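Local coordinates for amino acid amide racemase (Ochrobactrum anthropi, PDB 6GIO), which belongs to the class-III aminotransferase family and binds pyridoxal-5'-phosphate in a pocket seen in this structure, at residues P83-A86 / A87-A91. Sequence-based numbering, arbitrary orientation.
Sequences PNEA and AVSLA
With chi1 at 62°, Asn84 sets its CG between its own backbone N and carbonyl carbon, which brings OD1 within bonding distance of Ala87 N. Ser89 places OG anti to its carbonyl carbon, which sets OG beside the carbonyl oxygen of Glu85. The first torsion yields a capping bond: Ala87 N donates to Asn84 OD1 over 3.0 Å at a fairly straight N-H...O angle of 161°, although the N-H approaches from above the amide plane, 41° out of it. Ala87 CB lies alongside, 3.4 Å from Asn84 OD1, while Asn84 ND2 is held by Gly298 O, so both ends of the amide are engaged and its rotation is fixed. The backbone continues the grip, for Val88 N donates to Asn84 O at 3.1 Å, and Val88 CG2 rests 3.4 Å from the same Asn84 O. Glu85 O accepts two bonds from one residue, Ser89 N at 2.9 Å and Ser89 OG at 2.7 Å, which reach it from opposite faces of its carbonyl plane. The bent Glu85 side chain brings OE2 to 2.9 Å from Ser89 OG, but its carboxylate has its main partner in Arg10 of the second subunit, a salt bridge through OE1. That arginine also makes a weak hydrogen bond to Ser89 OG, and Leu26 of the second subunit packs on Pro83. The geometry is that of an asparagine N-cap opening helix 85-97, placed at the dimer interface in the fold-type I architecture of PLP-dependent enzymes, to which class-III aminotransferases belong.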
# COMPACT_ATOMS: atom_id res chain seq x y z
N PRO C 83 -1.72 11.59 15.03
CA PRO C 83 -0.63 12.40 14.56
C PRO C 83 0.66 11.92 15.13
O PRO C 83 0.68 11.54 16.31
CB PRO C 83 -0.92 13.79 15.13
CG PRO C 83 -2.40 13.82 15.36
CD PRO C 83 -2.77 12.40 15.69
N ASN C 84 1.73 11.93 14.33
CA ASN C 84 3.07 11.75 14.88
C ASN C 84 3.97 12.78 14.28
O ASN C 84 3.67 13.29 13.22
CB ASN C 84 3.59 10.32 14.63
CG ASN C 84 3.72 9.98 13.17
OD1 ASN C 84 4.74 10.29 12.53
ND2 ASN C 84 2.68 9.30 12.63
N GLU C 85 5.06 13.09 14.98
CA GLU C 85 5.98 14.17 14.60
C GLU C 85 6.58 13.99 13.21
O GLU C 85 6.62 14.95 12.44
CB GLU C 85 7.12 14.30 15.63
CG GLU C 85 8.18 15.37 15.32
CD GLU C 85 7.62 16.80 15.34
OE1 GLU C 85 6.58 17.06 15.95
OE2 GLU C 85 8.21 17.67 14.73
N ALA C 86 7.05 12.78 12.89
CA ALA C 86 7.65 12.50 11.61
C ALA C 86 6.72 12.82 10.43
O ALA C 86 7.12 13.50 9.49
CB ALA C 86 8.13 11.05 11.54
N ALA C 87 5.51 12.30 10.48
CA ALA C 87 4.58 12.42 9.41
C ALA C 87 4.13 13.89 9.29
O ALA C 87 4.00 14.39 8.17
CB ALA C 87 3.38 11.53 9.66
N VAL C 88 3.88 14.57 10.42
CA VAL C 88 3.42 15.98 10.32
C VAL C 88 4.54 16.82 9.72
O VAL C 88 4.31 17.62 8.82
CB VAL C 88 2.92 16.50 11.68
CG1 VAL C 88 2.61 18.02 11.63
CG2 VAL C 88 1.68 15.74 12.07
N SER C 89 5.77 16.59 10.20
CA SER C 89 6.96 17.29 9.69
C SER C 89 7.25 17.01 8.22
O SER C 89 7.50 17.95 7.49
CB SER C 89 8.21 17.01 10.55
OG SER C 89 7.92 17.30 11.90
N LEU C 90 7.18 15.75 7.79
CA LEU C 90 7.29 15.42 6.33
C LEU C 90 6.24 16.17 5.50
O LEU C 90 6.54 16.70 4.41
CB LEU C 90 7.16 13.91 6.07
CG LEU C 90 7.17 13.43 4.61
CD1 LEU C 90 8.41 13.94 3.87
CD2 LEU C 90 7.10 11.89 4.50
N ALA C 91 5.00 16.19 5.98
CA ALA C 91 3.94 16.93 5.26
C ALA C 91 4.34 18.41 5.11
O ALA C 91 4.17 18.98 4.05
CB ALA C 91 2.60 16.80 5.95